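Local coordinates for superantigen-like protein SSL8 (Staphylococcus aureus, PDB 3R2T) that is of unknown function but, as a superantigen-like member of the staphylococcal/streptococcal toxin family, probably acts outside the cell, at residues 198-210 and 216-228. Residues are numbered along the deposited sequence; the frame is centred on the assembly and turned at random.
Sequences KLYEGSADKGRIV and ENKYEIDLSDKLD. With SO4 (sulfate ion), chain C.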
loop_
_atom_site.group_PDB
_atom_site.type_symbol
_atom_site.label_atom_id
_atom_site.label_comp_id
_atom_site.label_asym_id
_atom_site.label_seq_id
_atom_site.Cartn_x
_atom_site.Cartn_y
_atom_site.Cartn_z
ATOM N N LYS A 198 -27.746 -11.157 -4.010
ATOM C CA LYS A 198 -27.613 -10.423 -2.746
ATOM C C LYS A 198 -26.428 -10.899 -1.877
ATOM O O LYS A 198 -26.534 -11.015 -0.656
ATOM C CB LYS A 198 -28.943 -10.443 -1.984
ATOM C CG LYS A 198 -30.101 -9.884 -2.842
ATOM C CD LYS A 198 -31.442 -9.729 -2.105
ATOM C CE LYS A 198 -31.400 -8.630 -1.040
ATOM N NZ LYS A 198 -32.751 -8.369 -0.444
ATOM N N LEU A 199 -25.296 -11.168 -2.521
ATOM C CA LEU A 199 -24.111 -11.563 -1.796
ATOM C C LEU A 199 -23.706 -10.380 -0.926
ATOM O O LEU A 199 -23.758 -9.226 -1.366
ATOM C CB LEU A 199 -22.964 -11.923 -2.750
ATOM C CG LEU A 199 -21.651 -12.322 -2.066
ATOM C CD1 LEU A 199 -21.833 -13.601 -1.238
ATOM C CD2 LEU A 199 -20.505 -12.477 -3.087
ATOM N N TYR A 200 -23.304 -10.689 0.303
ATOM C CA TYR A 200 -22.873 -9.706 1.297
ATOM C C TYR A 200 -23.990 -8.740 1.712
ATOM O O TYR A 200 -23.702 -7.649 2.188
ATOM C CB TYR A 200 -21.634 -8.899 0.840
ATOM C CG TYR A 200 -20.468 -9.720 0.347
ATOM C CD1 TYR A 200 -19.913 -10.717 1.137
ATOM C CD2 TYR A 200 -19.889 -9.465 -0.887
ATOM C CE1 TYR A 200 -18.836 -11.475 0.693
ATOM C CE2 TYR A 200 -18.798 -10.214 -1.346
ATOM C CZ TYR A 200 -18.278 -11.217 -0.542
ATOM O OH TYR A 200 -17.204 -11.969 -0.974
ATOM N N GLU A 201 -25.251 -9.134 1.533
ATOM C CA GLU A 201 -26.390 -8.281 1.928
ATOM C C GLU A 201 -27.326 -9.017 2.880
ATOM O O GLU A 201 -28.540 -8.836 2.819
ATOM C CB GLU A 201 -27.186 -7.792 0.710
ATOM C CG GLU A 201 -26.411 -6.873 -0.232
ATOM C CD GLU A 201 -27.274 -6.306 -1.363
ATOM O OE1 GLU A 201 -28.474 -6.659 -1.437
ATOM O OE2 GLU A 201 -26.751 -5.506 -2.173
ATOM N N GLY A 202 -26.751 -9.840 3.760
ATOM C CA GLY A 202 -27.524 -10.615 4.738
ATOM C C GLY A 202 -28.277 -11.820 4.178
ATOM O O GLY A 202 -29.163 -12.357 4.842
ATOM N N SER A 203 -27.939 -12.244 2.962
ATOM C CA SER A 203 -28.596 -13.402 2.335
ATOM C C SER A 203 -27.560 -14.508 2.110
ATOM O O SER A 203 -27.694 -15.624 2.619
ATOM C CB SER A 203 -29.255 -12.997 1.010
ATOM O OG SER A 203 -29.954 -14.089 0.435
ATOM N N ALA A 204 -26.542 -14.181 1.328
ATOM C CA ALA A 204 -25.437 -15.083 1.055
ATOM C C ALA A 204 -24.286 -14.376 1.728
ATOM O O ALA A 204 -24.167 -13.159 1.621
ATOM C CB ALA A 204 -25.196 -15.225 -0.435
ATOM N N ASP A 205 -23.440 -15.131 2.413
ATOM C CA ASP A 205 -22.345 -14.543 3.173
ATOM C C ASP A 205 -21.018 -15.293 2.993
ATOM O O ASP A 205 -19.938 -14.702 2.983
ATOM C CB ASP A 205 -22.770 -14.606 4.641
ATOM C CG ASP A 205 -21.999 -13.669 5.529
ATOM O OD1 ASP A 205 -22.499 -13.396 6.649
ATOM O OD2 ASP A 205 -20.926 -13.181 5.112
ATOM N N LYS A 206 -21.112 -16.606 2.876
ATOM C CA LYS A 206 -19.961 -17.452 2.747
ATOM C C LYS A 206 -20.124 -18.244 1.463
ATOM O O LYS A 206 -21.164 -18.178 0.820
ATOM C CB LYS A 206 -19.897 -18.398 3.949
ATOM C CG LYS A 206 -19.832 -17.683 5.300
ATOM C CD LYS A 206 -19.753 -18.629 6.488
ATOM C CE LYS A 206 -19.587 -17.821 7.780
ATOM N NZ LYS A 206 -19.521 -18.663 9.020
ATOM N N GLY A 207 -19.100 -18.994 1.100
ATOM C CA GLY A 207 -19.140 -19.792 -0.109
ATOM C C GLY A 207 -17.821 -19.793 -0.857
ATOM O O GLY A 207 -16.769 -19.457 -0.308
ATOM N N ARG A 208 -17.882 -20.177 -2.119
ATOM C CA ARG A 208 -16.692 -20.240 -2.951
ATOM C C ARG A 208 -17.000 -20.162 -4.428
ATOM O O ARG A 208 -18.120 -20.436 -4.857
ATOM C CB ARG A 208 -15.954 -21.561 -2.723
ATOM C CG ARG A 208 -16.807 -22.794 -3.022
ATOM C CD ARG A 208 -15.968 -24.080 -3.042
ATOM N NE ARG A 208 -16.785 -25.289 -3.190
ATOM C CZ ARG A 208 -16.304 -26.511 -3.441
ATOM N NH1 ARG A 208 -14.995 -26.712 -3.625
ATOM N NH2 ARG A 208 -17.142 -27.540 -3.535
ATOM N N ILE A 209 -15.966 -19.805 -5.189
ATOM C CA ILE A 209 -16.019 -19.754 -6.628
ATOM C C ILE A 209 -14.988 -20.771 -7.048
ATOM O O ILE A 209 -13.863 -20.740 -6.543
ATOM C CB ILE A 209 -15.574 -18.390 -7.194
ATOM C CG1 ILE A 209 -16.379 -17.244 -6.593
ATOM C CG2 ILE A 209 -15.635 -18.387 -8.755
ATOM C CD1 ILE A 209 -15.799 -15.879 -6.953
ATOM N N VAL A 210 -15.362 -21.668 -7.959
ATOM C CA VAL A 210 -14.444 -22.680 -8.464
ATOM C C VAL A 210 -14.372 -22.568 -9.977
ATOM O O VAL A 210 -15.391 -22.688 -10.667
ATOM C CB VAL A 210 -14.905 -24.105 -8.118
ATOM C CG1 VAL A 210 -13.984 -25.157 -8.770
ATOM C CG2 VAL A 210 -14.942 -24.296 -6.636
ATOM N N GLU A 216 -8.476 -30.326 -16.004
ATOM C CA GLU A 216 -8.959 -30.758 -14.683
ATOM C C GLU A 216 -8.428 -30.050 -13.424
ATOM O O GLU A 216 -8.923 -30.286 -12.315
ATOM C CB GLU A 216 -8.924 -32.281 -14.551
ATOM C CG GLU A 216 -9.961 -32.954 -15.458
ATOM C CD GLU A 216 -9.935 -34.465 -15.361
ATOM O OE1 GLU A 216 -8.837 -35.058 -15.454
ATOM O OE2 GLU A 216 -11.023 -35.059 -15.223
ATOM N N ASN A 217 -7.445 -29.183 -13.595
ATOM C CA ASN A 217 -6.972 -28.374 -12.498
ATOM C C ASN A 217 -8.064 -27.386 -12.155
ATOM O O ASN A 217 -8.898 -27.062 -13.004
ATOM C CB ASN A 217 -5.754 -27.564 -12.943
ATOM C CG ASN A 217 -4.501 -28.379 -12.965
ATOM O OD1 ASN A 217 -3.899 -28.605 -11.925
ATOM N ND2 ASN A 217 -4.084 -28.819 -14.152
ATOM N N LYS A 218 -8.068 -26.900 -10.926
ATOM C CA LYS A 218 -9.019 -25.872 -10.551
ATOM C C LYS A 218 -8.407 -24.726 -9.779
ATOM O O LYS A 218 -7.328 -24.839 -9.186
ATOM C CB LYS A 218 -10.220 -26.451 -9.800
ATOM C CG LYS A 218 -9.979 -27.174 -8.499
ATOM C CD LYS A 218 -9.752 -26.300 -7.283
ATOM C CE LYS A 218 -9.750 -27.171 -6.044
ATOM N NZ LYS A 218 -9.465 -26.441 -4.777
ATOM N N TYR A 219 -9.082 -23.595 -9.858
ATOM C CA TYR A 219 -8.726 -22.428 -9.083
ATOM C C TYR A 219 -9.904 -22.277 -8.151
ATOM O O TYR A 219 -11.056 -22.361 -8.603
ATOM C CB TYR A 219 -8.577 -21.171 -9.953
ATOM C CG TYR A 219 -7.373 -21.179 -10.884
ATOM C CD1 TYR A 219 -6.177 -20.584 -10.504
ATOM C CD2 TYR A 219 -7.436 -21.781 -12.139
ATOM C CE1 TYR A 219 -5.066 -20.572 -11.353
ATOM C CE2 TYR A 219 -6.320 -21.799 -12.997
ATOM C CZ TYR A 219 -5.149 -21.185 -12.601
ATOM O OH TYR A 219 -4.053 -21.175 -13.436
ATOM N N GLU A 220 -9.655 -22.102 -6.862
ATOM C CA GLU A 220 -10.756 -21.915 -5.911
ATOM C C GLU A 220 -10.559 -20.628 -5.101
ATOM O O GLU A 220 -9.451 -20.332 -4.666
ATOM C CB GLU A 220 -10.896 -23.115 -4.980
ATOM C CG GLU A 220 -12.074 -22.977 -4.014
ATOM C CD GLU A 220 -12.362 -24.234 -3.221
ATOM O OE1 GLU A 220 -12.353 -25.345 -3.797
ATOM O OE2 GLU A 220 -12.648 -24.103 -2.017
ATOM N N ILE A 221 -11.649 -19.885 -4.903
ATOM C CA ILE A 221 -11.632 -18.639 -4.158
ATOM C C ILE A 221 -12.706 -18.646 -3.066
ATOM O O ILE A 221 -13.845 -18.946 -3.326
ATOM C CB ILE A 221 -11.916 -17.426 -5.081
ATOM C CG1 ILE A 221 -10.898 -17.374 -6.239
ATOM C CG2 ILE A 221 -11.860 -16.086 -4.258
ATOM C CD1 ILE A 221 -11.337 -16.463 -7.404
ATOM N N ASP A 222 -12.317 -18.291 -1.851
ATOM C CA ASP A 222 -13.230 -18.246 -0.733
ATOM C C ASP A 222 -13.917 -16.883 -0.720
ATOM O O ASP A 222 -13.262 -15.840 -0.753
ATOM C CB ASP A 222 -12.420 -18.469 0.528
ATOM C CG ASP A 222 -13.261 -18.566 1.787
ATOM O OD1 ASP A 222 -14.491 -18.314 1.794
ATOM O OD2 ASP A 222 -12.643 -18.912 2.797
ATOM N N LEU A 223 -15.241 -16.889 -0.688
ATOM C CA LEU A 223 -16.016 -15.647 -0.673
ATOM C C LEU A 223 -16.056 -14.934 0.688
ATOM O O LEU A 223 -16.587 -13.819 0.768
ATOM C CB LEU A 223 -17.460 -15.922 -1.106
ATOM C CG LEU A 223 -17.694 -16.377 -2.544
ATOM C CD1 LEU A 223 -19.164 -16.704 -2.749
ATOM C CD2 LEU A 223 -17.214 -15.300 -3.550
ATOM N N SER A 224 -15.516 -15.555 1.742
ATOM C CA SER A 224 -15.513 -14.950 3.101
ATOM C C SER A 224 -14.573 -13.766 3.254
ATOM O O SER A 224 -14.717 -12.986 4.194
ATOM C CB SER A 224 -15.103 -15.984 4.148
ATOM O OG SER A 224 -16.021 -17.054 4.154
ATOM N N ASP A 225 -13.579 -13.662 2.371
ATOM C CA ASP A 225 -12.616 -12.552 2.427
ATOM C C ASP A 225 -12.190 -12.136 1.007
ATOM O O ASP A 225 -12.473 -12.838 0.050
ATOM C CB ASP A 225 -11.407 -12.923 3.308
ATOM C CG ASP A 225 -10.578 -14.091 2.741
ATOM O OD1 ASP A 225 -10.872 -14.559 1.609
ATOM O OD2 ASP A 225 -9.623 -14.529 3.441
ATOM N N LYS A 226 -11.541 -10.983 0.887
ATOM C CA LYS A 226 -11.112 -10.464 -0.404
ATOM C C LYS A 226 -10.094 -11.410 -1.032
ATOM O O LYS A 226 -9.401 -12.106 -0.349
ATOM C CB LYS A 226 -10.494 -9.058 -0.221
ATOM C CG LYS A 226 -10.111 -8.340 -1.543
ATOM C CD LYS A 226 -9.386 -6.983 -1.338
ATOM C CE LYS A 226 -10.246 -5.941 -0.613
ATOM N NZ LYS A 226 -9.502 -4.626 -0.407
ATOM N N LEU A 227 -10.015 -11.460 -2.338
ATOM C CA LEU A 227 -9.016 -12.316 -2.966
ATOM C C LEU A 227 -7.618 -11.908 -2.468
ATOM O O LEU A 227 -7.308 -10.719 -2.437
ATOM C CB LEU A 227 -9.063 -12.114 -4.479
ATOM C CG LEU A 227 -8.051 -12.916 -5.304
ATOM C CD1 LEU A 227 -8.241 -14.452 -5.132
ATOM C CD2 LEU A 227 -8.165 -12.517 -6.763
ATOM N N ASP A 228 -6.797 -12.893 -2.081
ATOM C CA ASP A 228 -5.424 -12.649 -1.612
ATOM C C ASP A 228 -4.669 -11.755 -2.591
ATOM O O ASP A 228 -4.625 -12.048 -3.791
ATOM C CB ASP A 228 -4.624 -13.954 -1.499
ATOM C CG ASP A 228 -5.168 -14.912 -0.454
ATOM O OD1 ASP A 228 -6.216 -14.622 0.156
ATOM O OD2 ASP A 228 -4.526 -15.972 -0.242
HETATM S S SO4 C . -8.138 -6.223 2.837
HETATM O O1 SO4 C . -8.047 -5.843 4.244
HETATM O O2 SO4 C . -7.221 -7.330 2.559
HETATM O O3 SO4 C . -9.486 -6.703 2.587
HETATM O O4 SO4 C . -7.827 -5.088 1.959
HETATM O O HOH W 1 -16.683 -19.100 2.855
#
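L223 is the chief bump of this contact, lying against G207 and I209, with L199 CD2 more loosely beside its CD2. Its CG and CD1 pack on the side-chain-free backbone of G207, CD1 3.8 Å from R208 N. CD2 reaches on to I209, meeting CG1 at 3.7 Å, the two side chains crossing at about a right angle. The Y200 ring, one face backed by L199 CG, turns its edge to L223: OH donates to L223 O at 2.6 Å in the carbonyl plane, on a lone pair, and also bonds R190 of helix 182-197. I209 and I221 pair through two backbone hydrogen bonds, I221 facing that helix. On the other face, E220 fits between R208 and V210; CG opposite the backbone N (chi1 -178°) and the extended chain beyond it carry the carboxylate across to R208, where OE1 takes R208 NH1 (3.0 Å) and K218 NZ (3.2 Å) from opposite faces. At the end of strand 218-222, D222 OD1 accepts from S224 N in an Asx turn, and G207 N donates to a water beside D222 OD1. This is an antiparallel beta hairpin whose second strand edges the mixed sheet of the toxin-family beta-grasp domain.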